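Side-chain contacts in aminopeptidase N (Francisella tularensis subsp. tularensis, PDB 5DLL), which catalyses the zinc-dependent release of N-terminal amino acids from peptides and probably takes part in the breakdown of intracellular peptides: residues 330-335 with 391-396; 335-340 with 402-407; 355-360 with 538-543; 376-381 with 385-390; 452-457 with 491-496. One frame throughout, in Å; residues are numbered along the deposited sequence. Where two conformers were deposited one is given.

Contact 1 (330-335 with 391-396); sequences LKEGLT and TVYNKG. With ZN (zinc ion), chain B.
Gly333 and Gly396 bring two helices of the M1 catalytic domain together beside its zinc site, of the gluzincin kind, in which Glu332 follows the HExxH histidines His309 and His313 as third protein ligand. The tight part is bare backbone: the CA atoms of Gly333 and Gly396 are 4.5 Å apart, and the helix axes, inclined at 37°, approach to 7.8 Å. No side chain stands between the helices here, and Gly333 CA also packs against Tyr393 O. Toward the metal the backbones give way to one pair of side chains, Glu332 and Tyr393; the solvent side is that of Tyr393, which is partly exposed. The two run side by side in the same direction. Glu332 CB sits over one face of the phenol ring, toward its rim, in a CH-pi contact 4.0 Å from the centroid, and Glu332 CG comes to 3.6 Å from Tyr393 CE2. Glu332 bends at chi2 (-65°), carrying its carboxylate past the ring to the metal, the two planes only 11° apart. The phenol oxygen of Tyr393 packs against the Tyr388 ring. Lys331 NZ forms a salt bridge with Glu332 OE1, arriving from above the carboxylate plane, and pairs with Glu276 as well. Both carboxylate oxygens are used by the metal: Glu332 OE1 and Glu332 OE2 each lie 2.0 Å from the zinc ion.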
# COMPACT_ATOMS: atom_id res chain seq x y z
N LEU A 330 -0.94 1.50 -14.39
CA LEU A 330 -2.36 1.44 -14.74
C LEU A 330 -3.08 0.29 -14.02
O LEU A 330 -4.18 0.49 -13.49
CB LEU A 330 -2.53 1.30 -16.25
CG LEU A 330 -3.97 1.12 -16.75
CD1 LEU A 330 -4.81 2.33 -16.38
CD2 LEU A 330 -4.00 0.87 -18.25
N LYS A 331 -2.50 -0.91 -14.03
CA LYS A 331 -3.16 -2.07 -13.41
C LYS A 331 -3.34 -1.86 -11.92
O LYS A 331 -4.40 -2.15 -11.37
CB LYS A 331 -2.39 -3.38 -13.64
CG LYS A 331 -3.09 -4.59 -13.02
CD LYS A 331 -2.25 -5.85 -13.07
CE LYS A 331 -1.27 -5.94 -11.91
NZ LYS A 331 -1.90 -6.47 -10.67
N GLU A 332 -2.28 -1.38 -11.27
CA GLU A 332 -2.31 -1.19 -9.83
C GLU A 332 -2.70 0.24 -9.46
O GLU A 332 -3.57 0.42 -8.61
CB GLU A 332 -0.99 -1.62 -9.18
CG GLU A 332 -0.82 -3.14 -9.09
CD GLU A 332 -1.83 -3.84 -8.19
OE1 GLU A 332 -1.79 -5.08 -8.21
OE2 GLU A 332 -2.62 -3.11 -7.56
N GLY A 333 -2.10 1.24 -10.09
CA GLY A 333 -2.41 2.64 -9.78
C GLY A 333 -3.90 2.97 -9.79
O GLY A 333 -4.41 3.63 -8.89
N LEU A 334 -4.59 2.49 -10.82
CA LEU A 334 -6.04 2.66 -10.92
C LEU A 334 -6.75 1.95 -9.78
O LEU A 334 -7.65 2.51 -9.17
CB LEU A 334 -6.54 2.14 -12.28
CG LEU A 334 -8.03 2.23 -12.58
CD1 LEU A 334 -8.54 3.66 -12.41
CD2 LEU A 334 -8.33 1.73 -13.98
N THR A 335 -6.33 0.72 -9.47
CA THR A 335 -6.92 -0.07 -8.39
C THR A 335 -6.54 0.46 -7.01
O THR A 335 -7.27 0.26 -6.04
CB THR A 335 -6.49 -1.55 -8.49
OG1 THR A 335 -6.62 -2.01 -9.85
CG2 THR A 335 -7.35 -2.42 -7.59
N THR A 391 6.79 4.91 -6.39
CA THR A 391 6.62 5.68 -7.62
C THR A 391 5.56 5.05 -8.54
O THR A 391 4.62 5.72 -8.95
CB THR A 391 7.95 5.79 -8.39
OG1 THR A 391 8.88 6.58 -7.62
CG2 THR A 391 7.75 6.43 -9.77
N VAL A 392 5.71 3.76 -8.84
CA VAL A 392 4.82 3.09 -9.79
C VAL A 392 3.40 2.93 -9.23
O VAL A 392 2.42 3.13 -9.95
CB VAL A 392 5.39 1.71 -10.22
CG1 VAL A 392 4.39 0.93 -11.06
CG2 VAL A 392 6.69 1.89 -10.99
N TYR A 393 3.29 2.57 -7.95
CA TYR A 393 1.99 2.28 -7.34
C TYR A 393 1.30 3.54 -6.81
O TYR A 393 0.18 3.87 -7.21
CB TYR A 393 2.15 1.28 -6.19
CG TYR A 393 2.30 -0.16 -6.63
CD1 TYR A 393 3.28 -0.53 -7.56
CD2 TYR A 393 1.46 -1.15 -6.13
CE1 TYR A 393 3.42 -1.84 -7.97
CE2 TYR A 393 1.60 -2.47 -6.53
CZ TYR A 393 2.58 -2.81 -7.45
OH TYR A 393 2.71 -4.12 -7.85
N ASN A 394 1.99 4.24 -5.91
CA ASN A 394 1.39 5.34 -5.16
C ASN A 394 1.36 6.66 -5.93
O ASN A 394 0.36 7.37 -5.89
CB ASN A 394 2.07 5.49 -3.80
CG ASN A 394 2.08 4.19 -3.00
OD1 ASN A 394 3.08 3.48 -2.97
ND2 ASN A 394 0.96 3.87 -2.38
N LYS A 395 2.45 7.00 -6.63
CA LYS A 395 2.41 8.13 -7.56
C LYS A 395 1.60 7.79 -8.82
O LYS A 395 1.13 8.68 -9.50
CB LYS A 395 3.82 8.62 -7.94
CG LYS A 395 3.85 9.68 -9.04
CD LYS A 395 5.22 10.32 -9.20
CE LYS A 395 5.24 11.32 -10.35
NZ LYS A 395 6.51 12.10 -10.44
N GLY A 396 1.44 6.50 -9.11
CA GLY A 396 0.54 6.05 -10.17
C GLY A 396 -0.91 6.42 -9.89
O GLY A 396 -1.60 6.92 -10.77
ZN ZN B . -2.98 -4.83 -6.62

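Contact 2 (335-340 with 402-407); sequences TVFRDQ and MIHTLL
Segments 335-340 and 402-407 are both helical and keep their backbones well apart: the nearest CA atoms, of Phe337 and His404, are 10.0 Å from each other, so only side chains span the distance. Each ring leaves its helix with CG opposite the backbone N (chi1 169° in Phe337, -174° in His404), and the two side chains cross at about a right angle. The touch is narrow: Phe337 CZ meets His404 CD2 at 4.0 Å, with His404 CB equally near. The imidazole carbon comes to the edge of the phenyl ring, but the rings are tilted to each other at 49°, which makes neither a stack nor an edge-to-face pair. The polar end of the imidazole is engaged elsewhere, His404 NE2 bonding to Glu409, while Phe337 also rests on Ile400 and Arg401. On the same helix as Phe337, Asp339 OD1 hydrogen-bonds ND1 of the zinc ligand His309, a carboxylate-histidine-zinc arrangement in which Asp339 is a second-shell residue orienting a first-shell ligand of the M1 metal site.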
# COMPACT_ATOMS: atom_id res chain seq x y z
N THR A 335 -6.33 0.72 -9.47
CA THR A 335 -6.92 -0.07 -8.39
C THR A 335 -6.54 0.46 -7.01
O THR A 335 -7.27 0.26 -6.04
CB THR A 335 -6.49 -1.55 -8.49
OG1 THR A 335 -6.62 -2.01 -9.85
CG2 THR A 335 -7.35 -2.42 -7.59
N VAL A 336 -5.37 1.10 -6.91
CA VAL A 336 -4.93 1.75 -5.67
C VAL A 336 -5.77 3.00 -5.44
O VAL A 336 -6.25 3.25 -4.32
CB VAL A 336 -3.43 2.12 -5.71
CG1 VAL A 336 -3.06 3.09 -4.59
CG2 VAL A 336 -2.56 0.87 -5.61
N PHE A 337 -5.93 3.80 -6.49
CA PHE A 337 -6.79 4.97 -6.43
C PHE A 337 -8.19 4.58 -5.95
O PHE A 337 -8.78 5.24 -5.11
CB PHE A 337 -6.87 5.65 -7.79
CG PHE A 337 -7.94 6.71 -7.88
CD1 PHE A 337 -7.71 7.97 -7.37
CD2 PHE A 337 -9.17 6.43 -8.47
CE1 PHE A 337 -8.69 8.95 -7.44
CE2 PHE A 337 -10.15 7.40 -8.55
CZ PHE A 337 -9.91 8.66 -8.03
N ARG A 338 -8.69 3.47 -6.48
CA ARG A 338 -10.00 2.98 -6.10
C ARG A 338 -10.05 2.54 -4.64
O ARG A 338 -10.98 2.89 -3.92
CB ARG A 338 -10.43 1.85 -7.02
CG ARG A 338 -10.64 2.30 -8.45
CD ARG A 338 -10.92 1.10 -9.34
NE ARG A 338 -12.23 0.55 -9.03
CZ ARG A 338 -12.66 -0.65 -9.41
NH1 ARG A 338 -11.89 -1.46 -10.10
NH2 ARG A 338 -13.88 -1.04 -9.07
N ASP A 339 -9.06 1.78 -4.19
CA ASP A 339 -9.02 1.31 -2.79
C ASP A 339 -8.92 2.48 -1.80
O ASP A 339 -9.49 2.41 -0.71
CB ASP A 339 -7.91 0.26 -2.55
CG ASP A 339 -6.62 0.85 -1.93
OD1 ASP A 339 -5.55 0.70 -2.54
OD2 ASP A 339 -6.67 1.43 -0.81
N GLN A 340 -8.20 3.54 -2.16
CA GLN A 340 -8.07 4.68 -1.26
C GLN A 340 -9.31 5.58 -1.28
O GLN A 340 -9.60 6.27 -0.31
CB GLN A 340 -6.77 5.46 -1.52
CG GLN A 340 -6.61 6.09 -2.89
CD GLN A 340 -5.18 6.55 -3.16
OE1 GLN A 340 -4.22 5.99 -2.62
NE2 GLN A 340 -5.02 7.56 -4.02
N MET A 402 -5.38 12.91 -10.33
CA MET A 402 -5.27 14.20 -11.02
C MET A 402 -6.24 14.33 -12.19
O MET A 402 -6.64 15.44 -12.54
CB MET A 402 -3.84 14.43 -11.51
CG MET A 402 -2.98 15.20 -10.53
SD MET A 402 -1.24 15.22 -11.01
CE MET A 402 -1.33 16.06 -12.58
N ILE A 403 -6.60 13.20 -12.80
CA ILE A 403 -7.60 13.19 -13.88
C ILE A 403 -9.00 13.32 -13.28
O ILE A 403 -9.87 13.96 -13.87
CB ILE A 403 -7.51 11.91 -14.74
CG1 ILE A 403 -6.11 11.76 -15.35
CG2 ILE A 403 -8.54 11.96 -15.86
CD1 ILE A 403 -5.83 10.39 -15.94
N HIS A 404 -9.21 12.69 -12.13
CA HIS A 404 -10.44 12.89 -11.37
C HIS A 404 -10.64 14.37 -11.03
O HIS A 404 -11.75 14.89 -11.16
CB HIS A 404 -10.41 12.05 -10.08
CG HIS A 404 -11.70 12.09 -9.32
ND1 HIS A 404 -12.05 13.14 -8.50
CD2 HIS A 404 -12.72 11.20 -9.24
CE1 HIS A 404 -13.23 12.90 -7.96
NE2 HIS A 404 -13.66 11.73 -8.39
N THR A 405 -9.57 15.03 -10.60
CA THR A 405 -9.60 16.45 -10.26
C THR A 405 -9.95 17.32 -11.47
O THR A 405 -10.74 18.26 -11.36
CB THR A 405 -8.23 16.91 -9.68
OG1 THR A 405 -7.87 16.07 -8.58
CG2 THR A 405 -8.28 18.35 -9.20
N LEU A 406 -9.37 17.00 -12.63
CA LEU A 406 -9.61 17.75 -13.86
C LEU A 406 -11.03 17.58 -14.42
O LEU A 406 -11.62 18.54 -14.90
CB LEU A 406 -8.59 17.36 -14.93
CG LEU A 406 -7.16 17.86 -14.69
CD1 LEU A 406 -6.18 17.19 -15.64
CD2 LEU A 406 -7.07 19.38 -14.82
N LEU A 407 -11.57 16.36 -14.34
CA LEU A 407 -12.88 16.07 -14.94
C LEU A 407 -14.06 16.17 -13.98
O LEU A 407 -15.19 16.37 -14.42
CB LEU A 407 -12.88 14.65 -15.53
CG LEU A 407 -11.91 14.35 -16.67
CD1 LEU A 407 -11.97 12.86 -16.95
CD2 LEU A 407 -12.25 15.17 -17.91

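Contact 3 (355-360 with 538-543)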
# COMPACT_ATOMS: atom_id res chain seq x y z
N ASP A 355 -2.84 10.39 5.15
CA ASP A 355 -2.00 9.18 5.15
C ASP A 355 -1.38 8.87 3.79
O ASP A 355 -0.23 8.44 3.72
CB ASP A 355 -2.80 7.96 5.63
CG ASP A 355 -3.21 8.06 7.09
OD1 ASP A 355 -2.68 8.92 7.82
OD2 ASP A 355 -4.08 7.26 7.51
N ASP A 356 -2.14 9.08 2.72
CA ASP A 356 -1.66 8.81 1.35
C ASP A 356 -0.64 9.86 0.90
O ASP A 356 0.30 9.54 0.19
CB ASP A 356 -2.82 8.76 0.35
CG ASP A 356 -3.79 7.60 0.62
OD1 ASP A 356 -3.40 6.61 1.28
OD2 ASP A 356 -4.95 7.69 0.17
N VAL A 357 -0.85 11.11 1.32
CA VAL A 357 0.10 12.19 1.01
C VAL A 357 1.41 12.04 1.79
O VAL A 357 2.49 12.27 1.23
CB VAL A 357 -0.51 13.58 1.29
CG1 VAL A 357 0.53 14.68 1.10
CG2 VAL A 357 -1.71 13.82 0.39
N ARG A 358 1.32 11.65 3.06
CA ARG A 358 2.52 11.42 3.88
C ARG A 358 3.47 10.43 3.20
O ARG A 358 4.69 10.58 3.30
CB ARG A 358 2.14 10.91 5.28
CG ARG A 358 1.49 11.94 6.20
CD ARG A 358 2.10 13.32 6.04
NE ARG A 358 3.56 13.28 6.08
CZ ARG A 358 4.34 14.34 5.90
NH1 ARG A 358 3.81 15.53 5.66
NH2 ARG A 358 5.66 14.20 5.95
N ILE A 359 2.92 9.44 2.50
CA ILE A 359 3.71 8.47 1.72
C ILE A 359 4.41 9.13 0.54
O ILE A 359 5.58 8.85 0.28
CB ILE A 359 2.84 7.29 1.23
CG1 ILE A 359 2.63 6.29 2.37
CG2 ILE A 359 3.48 6.58 0.04
CD1 ILE A 359 1.63 5.19 2.05
N ILE A 360 3.70 10.00 -0.18
CA ILE A 360 4.27 10.70 -1.33
C ILE A 360 5.38 11.66 -0.91
O ILE A 360 6.42 11.73 -1.55
CB ILE A 360 3.20 11.46 -2.13
CG1 ILE A 360 2.16 10.50 -2.70
CG2 ILE A 360 3.85 12.26 -3.26
CD1 ILE A 360 2.73 9.39 -3.57
N ARG A 538 -5.33 22.22 -2.93
CA ARG A 538 -6.26 21.61 -1.99
C ARG A 538 -6.33 20.10 -2.19
O ARG A 538 -6.44 19.63 -3.32
CB ARG A 538 -7.65 22.22 -2.16
CG ARG A 538 -7.75 23.67 -1.74
CD ARG A 538 -9.17 24.17 -1.95
NE ARG A 538 -9.43 25.41 -1.23
CZ ARG A 538 -10.63 25.97 -1.10
NH1 ARG A 538 -11.70 25.40 -1.65
NH2 ARG A 538 -10.76 27.10 -0.42
N ASP A 539 -6.27 19.36 -1.08
CA ASP A 539 -6.21 17.89 -1.09
C ASP A 539 -4.98 17.36 -1.84
O ASP A 539 -5.01 16.25 -2.38
CB ASP A 539 -7.49 17.29 -1.68
CG ASP A 539 -8.73 17.69 -0.92
OD1 ASP A 539 -8.81 17.37 0.29
OD2 ASP A 539 -9.62 18.32 -1.52
N PHE A 540 -3.90 18.15 -1.85
CA PHE A 540 -2.66 17.78 -2.54
C PHE A 540 -2.98 17.43 -3.99
O PHE A 540 -2.79 16.29 -4.44
CB PHE A 540 -1.99 16.62 -1.79
CG PHE A 540 -0.54 16.42 -2.13
CD1 PHE A 540 0.40 17.39 -1.81
CD2 PHE A 540 -0.11 15.24 -2.72
CE1 PHE A 540 1.74 17.20 -2.11
CE2 PHE A 540 1.23 15.04 -3.02
CZ PHE A 540 2.15 16.02 -2.71
N SER A 541 -3.49 18.42 -4.72
CA SER A 541 -4.06 18.19 -6.06
C SER A 541 -3.04 17.67 -7.07
O SER A 541 -3.41 16.95 -8.00
CB SER A 541 -4.74 19.46 -6.59
OG SER A 541 -3.84 20.55 -6.66
N ALA A 542 -1.76 18.02 -6.87
CA ALA A 542 -0.66 17.52 -7.70
C ALA A 542 0.52 17.08 -6.81
O ALA A 542 0.77 17.70 -5.77
CB ALA A 542 -0.21 18.60 -8.67
N PRO A 543 1.25 16.02 -7.22
CA PRO A 543 2.41 15.53 -6.46
C PRO A 543 3.66 16.39 -6.68
O PRO A 543 4.58 16.00 -7.42
CB PRO A 543 2.60 14.11 -7.00
CG PRO A 543 2.11 14.18 -8.40
CD PRO A 543 0.99 15.18 -8.41
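NH2 of Arg353, on the helix that carries Val357, bonds to Asp539 O and more weakly to Phe540 O, pinning the loop just where Phe540 packs on that helix. This is a domain interface: helix 349-369 belongs to the M1 catalytic domain, and the loop 538-543 links two strands of the Ig-like domain. Asp539 and Phe540 both have positive phi, and the Phe540 CB points toward the helix. The contact itself is wholly apolar. Val357 uses both methyls: CG2 packs against Phe540 CB, at the root of the side chain, at 3.6 Å, and CG1 lies over the centre of the ring in a CH-pi contact, 3.9 Å from the centroid and 12° off the normal. Ile360, one helical turn further on, approaches from the edge, its CG2 3.8 Å from Phe540 CE2. The same methyl reaches Pro543 CB at 4.4 Å, a looser touch that extends the contact along the loop. Phe566, from helix 565-581, and Glu398, from helix 390-423, add to the surroundings of the ring, so it is shared by several helices. The loop also folds back on its own aromatic ring: on the face opposite Val357 CG1, the carbonyl oxygen Ala542 O stands 3.6 Å above the plane, over the centre of the Phe540 ring.

Contact 4 (376-381 with 385-390); sequences IRPESY and NNFYTV
Phe387 and Tyr381 carry most of this contact, which closes the short connection between strand 380-381 and the start of helix 390-423 in the M1 catalytic domain. The strand pairs with residues 16-17 in a small antiparallel sheet, and the chain then doubles back through a 3-10 segment to place Phe387 against it. The two aromatic side chains cross at about a right angle. Phe387 CE2 sits over one face of the phenol ring, toward the rim at the CB end, 3.5 Å from Tyr381 CG. Since the planes are inclined at 47° and the centroids are 4.7 Å apart, the pair is oblique. Tyr381 holds CG between its backbone N and carbonyl carbon (chi1 84°), which turns the ring face to meet Phe387. Pro378 serves the phenyl ring at its edge, with CG 3.8 Å from Phe387 CE1. Asn386 rests against the Tyr381 backbone. Phe326 meets both rings edge-to-face, completing a three-ring cluster, and Lys16 adds a cation-pi contact with Tyr381. Beyond Phe387 the chain makes an inverse gamma turn centred on Tyr388, Thr389 N bonding to Phe387 O at 2.9 Å. Thr389 sits at the N-cap of helix 390-423; its OG1 caps Val392 N through a weak hydrogen bond and also bonds to His374 NE2.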
# COMPACT_ATOMS: atom_id res chain seq x y z
N ILE A 376 6.75 6.67 -13.67
CA ILE A 376 5.75 5.66 -13.31
C ILE A 376 5.60 4.59 -14.40
O ILE A 376 5.21 3.44 -14.12
CB ILE A 376 4.38 6.29 -12.93
CG1 ILE A 376 3.72 6.97 -14.14
CG2 ILE A 376 4.56 7.27 -11.78
CD1 ILE A 376 2.29 7.41 -13.89
N ARG A 377 5.92 4.96 -15.64
CA ARG A 377 6.09 4.00 -16.74
C ARG A 377 7.54 4.09 -17.25
O ARG A 377 7.85 4.91 -18.12
CB ARG A 377 5.10 4.27 -17.87
CG ARG A 377 5.15 3.23 -18.98
CD ARG A 377 4.29 3.63 -20.17
NE ARG A 377 4.70 4.94 -20.68
CZ ARG A 377 3.95 5.72 -21.46
NH1 ARG A 377 2.74 5.34 -21.85
NH2 ARG A 377 4.43 6.90 -21.85
N PRO A 378 8.43 3.23 -16.70
CA PRO A 378 9.82 3.18 -17.15
C PRO A 378 9.96 2.76 -18.62
O PRO A 378 9.04 2.17 -19.18
CB PRO A 378 10.45 2.12 -16.24
CG PRO A 378 9.56 2.05 -15.04
CD PRO A 378 8.18 2.33 -15.56
N GLU A 379 11.10 3.09 -19.22
CA GLU A 379 11.42 2.67 -20.59
C GLU A 379 12.30 1.41 -20.62
O GLU A 379 12.65 0.91 -21.69
CB GLU A 379 12.11 3.82 -21.36
CG GLU A 379 11.14 4.83 -21.99
CD GLU A 379 10.50 4.32 -23.28
OE1 GLU A 379 11.23 4.00 -24.24
OE2 GLU A 379 9.25 4.26 -23.34
N SER A 380 12.66 0.91 -19.43
CA SER A 380 13.49 -0.28 -19.31
C SER A 380 13.37 -0.92 -17.93
O SER A 380 12.98 -0.25 -16.97
CB SER A 380 14.96 0.07 -19.54
OG SER A 380 15.44 0.91 -18.50
N TYR A 381 13.70 -2.21 -17.85
CA TYR A 381 13.85 -2.90 -16.57
C TYR A 381 14.76 -4.14 -16.67
O TYR A 381 15.04 -4.63 -17.77
CB TYR A 381 12.48 -3.28 -15.98
CG TYR A 381 11.87 -4.58 -16.48
CD1 TYR A 381 11.22 -4.65 -17.71
CD2 TYR A 381 11.91 -5.74 -15.70
CE1 TYR A 381 10.65 -5.83 -18.16
CE2 TYR A 381 11.35 -6.92 -16.14
CZ TYR A 381 10.72 -6.97 -17.37
OH TYR A 381 10.15 -8.14 -17.82
N ASN A 385 11.06 -6.73 -9.80
CA ASN A 385 11.11 -5.91 -8.58
C ASN A 385 11.42 -4.43 -8.82
O ASN A 385 11.20 -3.61 -7.93
CB ASN A 385 12.13 -6.49 -7.59
CG ASN A 385 11.72 -7.85 -7.06
OD1 ASN A 385 10.65 -8.00 -6.47
ND2 ASN A 385 12.58 -8.85 -7.25
N ASN A 386 11.93 -4.10 -10.01
CA ASN A 386 12.13 -2.71 -10.42
C ASN A 386 10.81 -1.93 -10.50
O ASN A 386 10.78 -0.72 -10.29
CB ASN A 386 12.83 -2.63 -11.78
CG ASN A 386 14.25 -3.20 -11.76
OD1 ASN A 386 14.61 -3.96 -10.86
ND2 ASN A 386 15.05 -2.83 -12.75
N PHE A 387 9.72 -2.64 -10.81
CA PHE A 387 8.39 -2.04 -10.92
C PHE A 387 7.64 -1.91 -9.59
O PHE A 387 6.76 -1.06 -9.47
CB PHE A 387 7.52 -2.85 -11.88
CG PHE A 387 8.00 -2.82 -13.31
CD1 PHE A 387 8.17 -1.61 -13.98
CD2 PHE A 387 8.24 -4.00 -14.00
CE1 PHE A 387 8.59 -1.58 -15.29
CE2 PHE A 387 8.65 -3.98 -15.32
CZ PHE A 387 8.83 -2.76 -15.97
N TYR A 388 7.97 -2.75 -8.61
CA TYR A 388 7.24 -2.75 -7.33
C TYR A 388 7.77 -1.65 -6.41
O TYR A 388 8.47 -1.92 -5.43
CB TYR A 388 7.32 -4.13 -6.67
CG TYR A 388 6.88 -5.28 -7.56
CD1 TYR A 388 5.93 -5.09 -8.57
CD2 TYR A 388 7.38 -6.57 -7.38
CE1 TYR A 388 5.52 -6.13 -9.38
CE2 TYR A 388 6.97 -7.62 -8.19
CZ TYR A 388 6.04 -7.39 -9.19
OH TYR A 388 5.60 -8.41 -10.01
N THR A 389 7.41 -0.41 -6.73
CA THR A 389 7.91 0.78 -6.03
C THR A 389 6.77 1.75 -5.76
O THR A 389 5.74 1.72 -6.42
CB THR A 389 8.95 1.53 -6.89
OG1 THR A 389 8.37 1.86 -8.16
CG2 THR A 389 10.18 0.67 -7.11
N VAL A 390 6.98 2.63 -4.77
CA VAL A 390 6.00 3.67 -4.44
C VAL A 390 5.76 4.64 -5.60
O VAL A 390 4.65 5.13 -5.78
CB VAL A 390 6.38 4.45 -3.16
CG1 VAL A 390 6.33 3.52 -1.95
CG2 VAL A 390 7.75 5.10 -3.27

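Contact 5 (452-457 with 491-496)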
# COMPACT_ATOMS: atom_id res chain seq x y z
N TYR A 452 3.53 10.21 -17.48
CA TYR A 452 3.97 8.81 -17.53
C TYR A 452 5.44 8.65 -17.89
O TYR A 452 6.10 7.72 -17.42
CB TYR A 452 3.08 8.01 -18.49
CG TYR A 452 1.71 7.78 -17.91
CD1 TYR A 452 1.45 6.68 -17.10
CD2 TYR A 452 0.67 8.68 -18.13
CE1 TYR A 452 0.20 6.47 -16.54
CE2 TYR A 452 -0.58 8.48 -17.58
CZ TYR A 452 -0.81 7.37 -16.78
OH TYR A 452 -2.05 7.16 -16.23
N ALA A 453 5.96 9.57 -18.71
CA ALA A 453 7.34 9.52 -19.18
C ALA A 453 8.34 10.23 -18.26
O ALA A 453 9.48 9.79 -18.13
CB ALA A 453 7.43 10.09 -20.59
N GLN A 454 7.91 11.32 -17.62
CA GLN A 454 8.83 12.18 -16.87
C GLN A 454 9.08 11.73 -15.43
O GLN A 454 8.15 11.45 -14.67
CB GLN A 454 8.34 13.63 -16.87
CG GLN A 454 9.28 14.59 -16.16
CD GLN A 454 9.25 15.99 -16.74
OE1 GLN A 454 9.69 16.21 -17.87
NE2 GLN A 454 8.74 16.94 -15.96
N SER A 455 10.37 11.70 -15.07
CA SER A 455 10.81 11.32 -13.73
C SER A 455 11.00 12.56 -12.85
O SER A 455 11.07 13.69 -13.35
CB SER A 455 12.13 10.55 -13.83
OG SER A 455 12.57 10.10 -12.57
N GLY A 456 11.07 12.35 -11.54
CA GLY A 456 11.36 13.43 -10.60
C GLY A 456 10.16 14.22 -10.10
O GLY A 456 9.11 14.24 -10.74
N THR A 457 10.35 14.87 -8.95
CA THR A 457 9.34 15.71 -8.31
C THR A 457 9.43 17.13 -8.86
O THR A 457 10.50 17.73 -8.82
CB THR A 457 9.58 15.78 -6.79
OG1 THR A 457 9.59 14.46 -6.23
CG2 THR A 457 8.52 16.61 -6.09
N GLN A 491 10.38 18.84 -18.93
CA GLN A 491 9.35 19.62 -19.63
C GLN A 491 8.26 20.17 -18.70
O GLN A 491 8.18 19.81 -17.52
CB GLN A 491 8.67 18.75 -20.69
CG GLN A 491 9.58 18.33 -21.84
CD GLN A 491 8.80 17.74 -23.00
OE1 GLN A 491 7.86 16.97 -22.80
NE2 GLN A 491 9.19 18.10 -24.21
N ALA A 492 7.43 21.05 -19.25
CA ALA A 492 6.28 21.61 -18.53
C ALA A 492 5.10 20.63 -18.56
O ALA A 492 4.55 20.33 -19.62
CB ALA A 492 5.86 22.93 -19.15
N LEU A 493 4.73 20.13 -17.38
CA LEU A 493 3.62 19.20 -17.23
C LEU A 493 2.26 19.90 -17.14
O LEU A 493 2.18 21.13 -17.05
CB LEU A 493 3.82 18.35 -15.98
CG LEU A 493 5.13 17.56 -15.91
CD1 LEU A 493 5.42 17.11 -14.49
CD2 LEU A 493 5.07 16.37 -16.86
N HIS A 494 1.20 19.10 -17.15
CA HIS A 494 -0.16 19.56 -16.93
C HIS A 494 -0.46 19.44 -15.43
O HIS A 494 -0.67 18.34 -14.92
CB HIS A 494 -1.12 18.67 -17.74
CG HIS A 494 -2.50 19.23 -17.88
ND1 HIS A 494 -3.33 18.89 -18.94
CD2 HIS A 494 -3.21 20.09 -17.11
CE1 HIS A 494 -4.48 19.52 -18.81
NE2 HIS A 494 -4.43 20.26 -17.71
N ILE A 495 -0.47 20.58 -14.73
CA ILE A 495 -0.69 20.60 -13.27
C ILE A 495 -2.08 21.17 -12.96
O ILE A 495 -2.36 22.31 -13.33
CB ILE A 495 0.34 21.47 -12.50
CG1 ILE A 495 1.75 21.40 -13.12
CG2 ILE A 495 0.38 21.08 -11.03
CD1 ILE A 495 2.42 20.05 -13.04
N PRO A 496 -2.94 20.39 -12.28
CA PRO A 496 -4.19 20.93 -11.75
C PRO A 496 -3.98 21.52 -10.36
O PRO A 496 -3.45 20.85 -9.47
CB PRO A 496 -5.10 19.70 -11.68
CG PRO A 496 -4.17 18.56 -11.46
CD PRO A 496 -2.84 18.94 -12.07
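Gln454 and Gln491 are joined by a pair of hydrogen bonds in which one side-chain amide reads both polar atoms of a single backbone residue. Gln491 N donates to Gln454 OE1 at 2.9 Å, meeting a lone pair in the carbonyl plane, although the N-H...O angle of 134° is far from straight. The return bond, Gln454 NE2 to Gln491 O, is straighter at 163° but weak, at 3.3 Å. Gln454 starts with CG opposite its backbone N (chi1 -177°) and then bends at chi2 to bring its amide to the loop. A weak bond from Arg450 NH2 also reaches Gln454 OE1. Further in, the Leu493 side chain crosses that of Gln454 obliquely and packs against the amide nitrogen, CD1 lying 3.6 Å from Gln454 NE2. Leu493 also rests on Arg450 and Trp451. Oxygen toward an N-H and nitrogen toward a carbonyl define the rotation of the buried Gln454 amide, and they tie the chain at Gln454, just past the short helix 450-453, to the loop leading into strand 495-502 of the Ig-like domain.

How the contacts relate
Contacts 1 and 2 lie along the same two helices, 328-346 and 390-423, with centres 10 Å apart and Thr335 in common. Contact 1 holds a zinc ligand, whereas the Phe337 side chain of contact 2 is about 11 Å from the metal and the Phe387 side chain of contact 4 about 12 Å. Contact 4 leads directly into helix 390-423, and its Val390 O probably accepts a hydrogen bond from Lys395 N of contact 1. Contact 3 joins the catalytic domain to the Ig-like domain, and contact 5 lies near where the chain passes from one to the other; a hydrogen bond between Ser541 OG and Pro496 O (2.9 Å) connects them. Met402 of contact 2 packs against both, on Pro543 and Pro496.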